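Long-range contacts in kynurenine formamidase (PDB 4CO9), which hydrolyses N-formyl-L-kynurenine to L-kynurenine and formate with two zinc ions per subunit, a step of tryptophan degradation: residues 111-116 against 146-151; 124-129 against 153-158. One frame throughout, in Å; residues are numbered along the deposited sequence. Where two conformers were deposited one is given.

Interaction 1: 111-116 against 146-151; sequences LRTSSH and GVDVPS
The carboxylate of Asp148 faces the turn at Thr113 and Ser114, and each of its oxygens is held by that turn. Asp148 OD1 takes two bonds, one from Thr113 OG1 at 2.7 Å and one from Thr113 N at 3.0 Å; both arrive on the syn side but from opposite faces of the carboxylate plane. Asp148 OD2 accepts a bond from Ser114 N at 2.9 Å through its syn lone pair, so the group is fixed against rotation in a buried setting. A chi1 of 61° folds the Asp148 carboxylate back over its own backbone and toward 111-116. Thr113 OG1 also accepts from Ser115 N, closing an ST turn, while Val149 CG1 packs against the same hydroxyl. Arg112 starts out away from 146-151 and passes Asp148 OD2 with its CA and CG; its guanidinium is bound by Asp86, Asp184 and the carbonyls of Leu179 and Val182. Before the turn, Leu111 N donates to Gly146 O at 2.8 Å, and Leu111 CD1 lies 4.1 Å from Val147 CG1. A water joins His116 N to Asp148 O. Leu111 and Val147 form a parallel bridge between strands 108-112 and 144-147, neighbours in the mixed central sheet; the ST turn bound by Asp148 follows strand 108-112.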
ATOM      1  N   LEU C 111      13.477  -1.932 -14.229  1.00 13.89           N
ATOM      2  CA  LEU C 111      14.214  -1.306 -15.311  1.00 14.11           C
ATOM      3  C   LEU C 111      14.348   0.193 -15.077  1.00 14.42           C
ATOM      4  O   LEU C 111      13.345   0.908 -15.029  1.00 14.03           O
ATOM      5  CB  LEU C 111      13.496  -1.554 -16.640  1.00 14.36           C
ATOM      6  CG  LEU C 111      13.128  -2.985 -17.003  1.00 14.80           C
ATOM      7  CD1 LEU C 111      12.471  -3.038 -18.377  1.00 15.06           C
ATOM      8  CD2 LEU C 111      14.357  -3.872 -16.991  1.00 15.13           C
ATOM      9  N   ARG C 112      15.587   0.659 -14.912  1.00 14.29           N
ATOM     10  CA  ARG C 112      15.879   2.080 -14.843  1.00 15.31           C
ATOM     11  C   ARG C 112      16.121   2.624 -16.250  1.00 15.27           C
ATOM     12  O   ARG C 112      17.163   2.358 -16.849  1.00 15.67           O
ATOM     13  CB  ARG C 112      17.115   2.368 -13.968  1.00 16.27           C
ATOM     14  CG  ARG C 112      17.264   3.844 -13.626  1.00 16.69           C
ATOM     15  CD  ARG C 112      18.619   4.249 -13.033  1.00 17.63           C
ATOM     16  NE  ARG C 112      18.956   3.519 -11.810  1.00 17.65           N
ATOM     17  CZ  ARG C 112      19.636   2.379 -11.793  1.00 17.85           C
ATOM     18  NH1 ARG C 112      20.104   1.841 -12.926  1.00 17.91           N
ATOM     19  NH2 ARG C 112      19.862   1.774 -10.642  1.00 17.50           N
ATOM     20  N   THR C 113      15.141   3.341 -16.788  1.00 15.30           N
ATOM     21  CA  THR C 113      15.314   4.030 -18.068  1.00 15.82           C
ATOM     22  C   THR C 113      15.933   5.402 -17.856  1.00 16.50           C
ATOM     23  O   THR C 113      16.576   5.924 -18.754  1.00 17.46           O
ATOM     24  CB  THR C 113      13.982   4.221 -18.833  1.00 15.42           C
ATOM     25  OG1 THR C 113      13.188   5.213 -18.177  1.00 15.05           O
ATOM     26  CG2 THR C 113      13.210   2.917 -18.953  1.00 15.24           C
ATOM     27  N   SER C 114      15.724   5.977 -16.674  1.00 17.42           N
ATOM     28  CA  SER C 114      16.127   7.346 -16.364  1.00 18.23           C
ATOM     29  C   SER C 114      15.660   8.324 -17.433  1.00 18.90           C
ATOM     30  O   SER C 114      16.330   9.320 -17.699  1.00 19.34           O
ATOM     31  CB  SER C 114      17.649   7.446 -16.188  1.00 18.79           C
ATOM     32  OG  SER C 114      18.099   6.581 -15.148  1.00 18.29           O
ATOM     33  N   SER C 115      14.522   8.029 -18.056  1.00 18.35           N
ATOM     34  CA  SER C 115      14.054   8.811 -19.202  1.00 18.51           C
ATOM     35  C   SER C 115      13.266  10.043 -18.775  1.00 18.61           C
ATOM     36  O   SER C 115      13.275  11.057 -19.474  1.00 18.24           O
ATOM     37  CB  SER C 115      13.243   7.961 -20.146  0.50 17.93           C
ATOM     38  OG  SER C 115      12.735   8.752 -21.207  0.50 17.15           O
ATOM     39  N   HIS C 116      12.584   9.966 -17.637  1.00 18.82           N
ATOM     40  CA  HIS C 116      11.701  11.050 -17.226  1.00 19.36           C
ATOM     41  C   HIS C 116      12.065  11.523 -15.819  1.00 20.42           C
ATOM     42  O   HIS C 116      12.824  12.482 -15.669  1.00 19.52           O
ATOM     43  CB  HIS C 116      10.232  10.625 -17.344  1.00 19.13           C
ATOM     44  CG  HIS C 116       9.263  11.730 -17.056  1.00 19.34           C
ATOM     45  ND1 HIS C 116       9.208  12.889 -17.805  1.00 19.70           N
ATOM     46  CD2 HIS C 116       8.308  11.851 -16.106  1.00 19.67           C
ATOM     47  CE1 HIS C 116       8.269  13.680 -17.318  1.00 19.91           C
ATOM     48  NE2 HIS C 116       7.712  13.075 -16.283  1.00 19.45           N
ATOM     49  N   GLY C 146       9.019  -3.991 -13.504  1.00 10.61           N
ATOM     50  CA  GLY C 146       8.774  -2.626 -13.063  1.00 10.76           C
ATOM     51  C   GLY C 146       9.546  -1.656 -13.923  1.00 10.65           C
ATOM     52  O   GLY C 146      10.666  -1.966 -14.342  1.00 11.11           O
ATOM     53  N   VAL C 147       8.946  -0.504 -14.202  1.00 10.43           N
ATOM     54  CA  VAL C 147       9.582   0.552 -14.967  1.00 10.71           C
ATOM     55  C   VAL C 147       9.478   1.908 -14.267  1.00 10.82           C
ATOM     56  O   VAL C 147       8.513   2.165 -13.532  1.00 10.48           O
ATOM     57  CB  VAL C 147       9.002   0.655 -16.399  1.00 10.61           C
ATOM     58  CG1 VAL C 147       9.336  -0.598 -17.181  1.00 10.73           C
ATOM     59  CG2 VAL C 147       7.500   0.894 -16.382  1.00 10.54           C
ATOM     60  N   ASP C 148      10.465   2.773 -14.501  1.00 10.96           N
ATOM     61  CA  ASP C 148      10.472   4.109 -13.897  1.00 11.38           C
ATOM     62  C   ASP C 148       9.785   5.158 -14.764  1.00 11.54           C
ATOM     63  O   ASP C 148      10.151   6.334 -14.733  1.00 11.86           O
ATOM     64  CB  ASP C 148      11.900   4.540 -13.540  1.00 11.92           C
ATOM     65  CG  ASP C 148      12.818   4.620 -14.746  1.00 12.45           C
ATOM     66  OD1 ASP C 148      12.420   4.186 -15.848  1.00 12.72           O
ATOM     67  OD2 ASP C 148      13.966   5.094 -14.579  1.00 13.01           O
ATOM     68  N   VAL C 149       8.781   4.726 -15.524  1.00 11.60           N
ATOM     69  CA  VAL C 149       7.949   5.593 -16.355  1.00 11.80           C
ATOM     70  C   VAL C 149       6.481   5.137 -16.219  1.00 11.67           C
ATOM     71  O   VAL C 149       6.214   4.093 -15.629  1.00 11.94           O
ATOM     72  CB  VAL C 149       8.393   5.564 -17.831  1.00 11.73           C
ATOM     73  CG1 VAL C 149       9.666   6.371 -18.010  1.00 11.77           C
ATOM     74  CG2 VAL C 149       8.601   4.132 -18.303  1.00 12.04           C
ATOM     75  N   PRO C 150       5.520   5.931 -16.722  1.00 11.72           N
ATOM     76  CA  PRO C 150       4.098   5.621 -16.436  1.00 11.84           C
ATOM     77  C   PRO C 150       3.517   4.427 -17.160  1.00 12.15           C
ATOM     78  O   PRO C 150       2.428   3.983 -16.803  1.00 12.30           O
ATOM     79  CB  PRO C 150       3.362   6.880 -16.893  1.00 11.50           C
ATOM     80  CG  PRO C 150       4.384   7.952 -16.876  1.00 11.56           C
ATOM     81  CD  PRO C 150       5.675   7.295 -17.253  1.00 11.59           C
ATOM     82  N   SER C 151       4.202   3.930 -18.180  1.00 11.98           N
ATOM     83  CA  SER C 151       3.663   2.848 -18.971  1.00 12.47           C
ATOM     84  C   SER C 151       4.742   1.915 -19.512  1.00 12.83           C
ATOM     85  O   SER C 151       5.902   2.307 -19.661  1.00 12.74           O
ATOM     86  CB  SER C 151       2.849   3.405 -20.129  1.00 12.71           C
ATOM     87  OG  SER C 151       2.093   2.369 -20.745  1.00 12.74           O
TER
HETATM   88  O   HOH W   1      12.399   7.916 -15.835  1.00 18.74           O

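Interaction 2: 124-129 against 153-158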
ATOM      1  N   ASP C 124       6.032  13.424 -22.606  1.00 21.76           N
ATOM      2  CA  ASP C 124       5.513  13.441 -23.968  1.00 22.98           C
ATOM      3  C   ASP C 124       5.854  12.153 -24.699  1.00 22.82           C
ATOM      4  O   ASP C 124       5.106  11.720 -25.566  1.00 23.98           O
ATOM      5  CB  ASP C 124       6.085  14.644 -24.720  1.00 25.11           C
ATOM      6  CG  ASP C 124       5.635  15.959 -24.116  1.00 26.63           C
ATOM      7  OD1 ASP C 124       4.416  16.121 -23.894  1.00 27.19           O
ATOM      8  OD2 ASP C 124       6.496  16.826 -23.867  1.00 30.20           O
ATOM      9  N   ILE C 125       7.003  11.562 -24.372  1.00 22.44           N
ATOM     10  CA  ILE C 125       7.417  10.279 -24.936  1.00 22.89           C
ATOM     11  C   ILE C 125       8.182   9.496 -23.872  1.00 21.64           C
ATOM     12  O   ILE C 125       8.864  10.087 -23.041  1.00 21.33           O
ATOM     13  CB  ILE C 125       8.314  10.479 -26.190  1.00 24.59           C
ATOM     14  CG1 ILE C 125       8.621   9.142 -26.868  1.00 26.23           C
ATOM     15  CG2 ILE C 125       9.612  11.186 -25.835  1.00 25.56           C
ATOM     16  CD1 ILE C 125       9.258   9.289 -28.238  1.00 27.19           C
ATOM     17  N   ILE C 126       8.063   8.174 -23.902  1.00 20.60           N
ATOM     18  CA  ILE C 126       8.855   7.311 -23.019  1.00 20.37           C
ATOM     19  C   ILE C 126       9.417   6.129 -23.793  1.00 19.47           C
ATOM     20  O   ILE C 126       8.935   5.813 -24.875  1.00 17.79           O
ATOM     21  CB  ILE C 126       8.008   6.763 -21.849  1.00 20.58           C
ATOM     22  CG1 ILE C 126       6.865   5.880 -22.383  1.00 21.24           C
ATOM     23  CG2 ILE C 126       7.491   7.918 -20.994  1.00 20.97           C
ATOM     24  CD1 ILE C 126       6.126   5.092 -21.319  1.00 22.14           C
ATOM     25  N   PRO C 127      10.431   5.459 -23.231  1.00 19.72           N
ATOM     26  CA  PRO C 127      10.840   4.189 -23.803  1.00 19.62           C
ATOM     27  C   PRO C 127       9.812   3.139 -23.454  1.00 19.55           C
ATOM     28  O   PRO C 127       9.416   3.042 -22.300  1.00 21.40           O
ATOM     29  CB  PRO C 127      12.170   3.887 -23.100  1.00 19.48           C
ATOM     30  CG  PRO C 127      12.575   5.161 -22.453  1.00 20.06           C
ATOM     31  CD  PRO C 127      11.286   5.826 -22.096  1.00 20.21           C
ATOM     32  N   HIS C 128       9.377   2.359 -24.433  1.00 19.00           N
ATOM     33  CA  HIS C 128       8.401   1.308 -24.177  1.00 18.28           C
ATOM     34  C   HIS C 128       9.098  -0.047 -24.189  1.00 17.57           C
ATOM     35  O   HIS C 128      10.255  -0.144 -24.581  1.00 17.32           O
ATOM     36  CB  HIS C 128       7.285   1.352 -25.211  1.00 18.64           C
ATOM     37  CG  HIS C 128       7.761   1.188 -26.619  1.00 19.38           C
ATOM     38  ND1 HIS C 128       8.261   2.237 -27.360  1.00 19.63           N
ATOM     39  CD2 HIS C 128       7.812   0.100 -27.421  1.00 19.78           C
ATOM     40  CE1 HIS C 128       8.584   1.804 -28.567  1.00 19.85           C
ATOM     41  NE2 HIS C 128       8.332   0.510 -28.625  1.00 20.36           N
ATOM     42  N   LEU C 129       8.379  -1.074 -23.760  1.00 16.70           N
ATOM     43  CA  LEU C 129       8.835  -2.450 -23.833  1.00 17.27           C
ATOM     44  C   LEU C 129       8.232  -3.107 -25.069  1.00 18.42           C
ATOM     45  O   LEU C 129       7.048  -2.936 -25.356  1.00 18.91           O
ATOM     46  CB  LEU C 129       8.394  -3.227 -22.593  1.00 16.86           C
ATOM     47  CG  LEU C 129       8.682  -2.551 -21.253  1.00 16.94           C
ATOM     48  CD1 LEU C 129       8.334  -3.505 -20.126  1.00 17.29           C
ATOM     49  CD2 LEU C 129      10.138  -2.104 -21.155  1.00 16.72           C
ATOM     50  N   ASP C 153       3.886   0.503 -22.455  1.00 14.27           N
ATOM     51  CA  ASP C 153       3.589   0.722 -23.873  1.00 14.33           C
ATOM     52  C   ASP C 153       3.729   2.198 -24.216  1.00 14.71           C
ATOM     53  O   ASP C 153       3.728   3.061 -23.311  1.00 13.87           O
ATOM     54  CB  ASP C 153       2.167   0.279 -24.194  1.00 14.93           C
ATOM     55  CG  ASP C 153       2.057  -1.208 -24.406  1.00 14.95           C
ATOM     56  OD1 ASP C 153       2.697  -1.722 -25.344  1.00 15.51           O
ATOM     57  OD2 ASP C 153       1.329  -1.864 -23.639  1.00 15.67           O
ATOM     58  N   PRO C 154       3.843   2.516 -25.520  1.00 15.38           N
ATOM     59  CA  PRO C 154       3.933   3.927 -25.879  1.00 16.35           C
ATOM     60  C   PRO C 154       2.704   4.685 -25.387  1.00 17.19           C
ATOM     61  O   PRO C 154       1.603   4.126 -25.342  1.00 16.40           O
ATOM     62  CB  PRO C 154       3.992   3.907 -27.414  1.00 16.22           C
ATOM     63  CG  PRO C 154       4.511   2.549 -27.756  1.00 16.33           C
ATOM     64  CD  PRO C 154       3.935   1.646 -26.702  1.00 16.14           C
ATOM     65  N   LEU C 155       2.897   5.951 -25.047  1.00 18.74           N
ATOM     66  CA  LEU C 155       1.835   6.748 -24.432  1.00 20.20           C
ATOM     67  C   LEU C 155       0.596   6.910 -25.320  1.00 22.40           C
ATOM     68  O   LEU C 155      -0.516   7.031 -24.813  1.00 21.92           O
ATOM     69  CB  LEU C 155       2.372   8.125 -24.044  1.00 20.20           C
ATOM     70  CG  LEU C 155       3.543   8.134 -23.061  1.00 19.96           C
ATOM     71  CD1 LEU C 155       4.005   9.567 -22.834  1.00 20.31           C
ATOM     72  CD2 LEU C 155       3.181   7.460 -21.745  1.00 19.63           C
ATOM     73  N   ASP C 156       0.786   6.910 -26.634  1.00 24.91           N
ATOM     74  CA  ASP C 156      -0.326   7.095 -27.587  1.00 28.31           C
ATOM     75  C   ASP C 156      -0.875   5.780 -28.159  1.00 28.33           C
ATOM     76  O   ASP C 156      -1.775   5.797 -29.007  1.00 27.84           O
ATOM     77  CB  ASP C 156       0.122   8.023 -28.732  1.00 31.18           C
ATOM     78  CG  ASP C 156       1.293   7.450 -29.548  1.00 34.50           C
ATOM     79  OD1 ASP C 156       1.854   6.385 -29.171  1.00 37.35           O
ATOM     80  OD2 ASP C 156       1.655   8.077 -30.570  1.00 38.89           O
ATOM     81  N   ASP C 157      -0.344   4.648 -27.699  1.00 27.54           N
ATOM     82  CA  ASP C 157      -0.701   3.343 -28.262  1.00 27.72           C
ATOM     83  C   ASP C 157      -2.031   2.837 -27.719  1.00 28.22           C
ATOM     84  O   ASP C 157      -2.220   2.765 -26.508  1.00 29.98           O
ATOM     85  CB  ASP C 157       0.407   2.327 -27.956  1.00 27.88           C
ATOM     86  CG  ASP C 157       0.109   0.950 -28.497  1.00 28.68           C
ATOM     87  OD1 ASP C 157      -0.421   0.847 -29.608  1.00 30.73           O
ATOM     88  OD2 ASP C 157       0.396  -0.046 -27.807  1.00 32.15           O
ATOM     89  N   LYS C 158      -2.931   2.445 -28.613  1.00 27.75           N
ATOM     90  CA  LYS C 158      -4.228   1.899 -28.218  1.00 28.34           C
ATOM     91  C   LYS C 158      -4.261   0.378 -28.179  1.00 27.01           C
ATOM     92  O   LYS C 158      -5.203  -0.191 -27.635  1.00 26.29           O
ATOM     93  CB  LYS C 158      -5.332   2.392 -29.152  1.00 29.61           C
ATOM     94  CG  LYS C 158      -5.449   3.900 -29.250  1.00 32.26           C
ATOM     95  CD  LYS C 158      -5.684   4.541 -27.892  1.00 33.76           C
ATOM     96  CE  LYS C 158      -6.066   6.008 -28.025  1.00 35.05           C
TER
HETATM   97  O   HOH W   2       5.619   7.061 -25.815  1.00 11.86           O
HETATM   98  O   HOH W   3       5.022  -1.578 -26.477  1.00 18.42           O
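Asp153 OD1 is gripped by a water at 2.6 Å, which also donates to Leu129 O at 2.7 Å, and by the backbone N of Ala162; the water thus ties the carboxylate to the end of 124-129. The other oxygen, OD2, accepts from ND1 of the zinc ligand His163, a second-shell bond that probably holds the imidazole in place and may make it a stronger electron donor to the metal. Next along the chain, Pro154 sets its CG over one face of the His128 ring, 3.9 Å from the centroid and 20° off the normal, a CH-pi contact displaced toward the rim. With chi1 at 59°, His128 tucks its ring over its own backbone, where Pro154 CG meets its face, while His128 CB touches Pro154 CD at 3.7 Å. Leu155 and Ile126 cross at about a right angle, with Leu155 CD2 3.8 Å from Ile126 CD1. The other methyl, Leu155 CD1, rests 3.6 Å from Asp124 O. A second water accepts from both Leu155 N, at 3.0 Å, and Ile126 N, a longer bond. Pro154 to Asp157 form a type I turn, and Leu155 also lies close to Trp22, which binds substrate. The contact sets the loop between strand 144-147 and helix 161-168 against the chain leading into strand 128-129, which pairs in parallel with strand 92-93.

Overall arrangement
The segments of interactions 1 and 2 alternate along the chain, in the order 111-116, 124-129, 146-151, 153-158, and the centres of the two contacts lie 11 Å apart. The first starts from neighbouring parallel strands of the central mixed sheet; the second lies farther from the chain's centre, between the parallel pair 92-93 and 128-129 and the loop before helix 161-168. They touch directly: Leu111 CD1 packs on Leu129 CD2 at 3.7 Å, and Ser115 and Thr113 lie against Pro127. The run 146-158 borders the binuclear zinc site, with Val147 beside the bridging ligand Glu175 and Asp153 farther on, its side chain about 7 Å from a zinc, so both contacts adjoin the site.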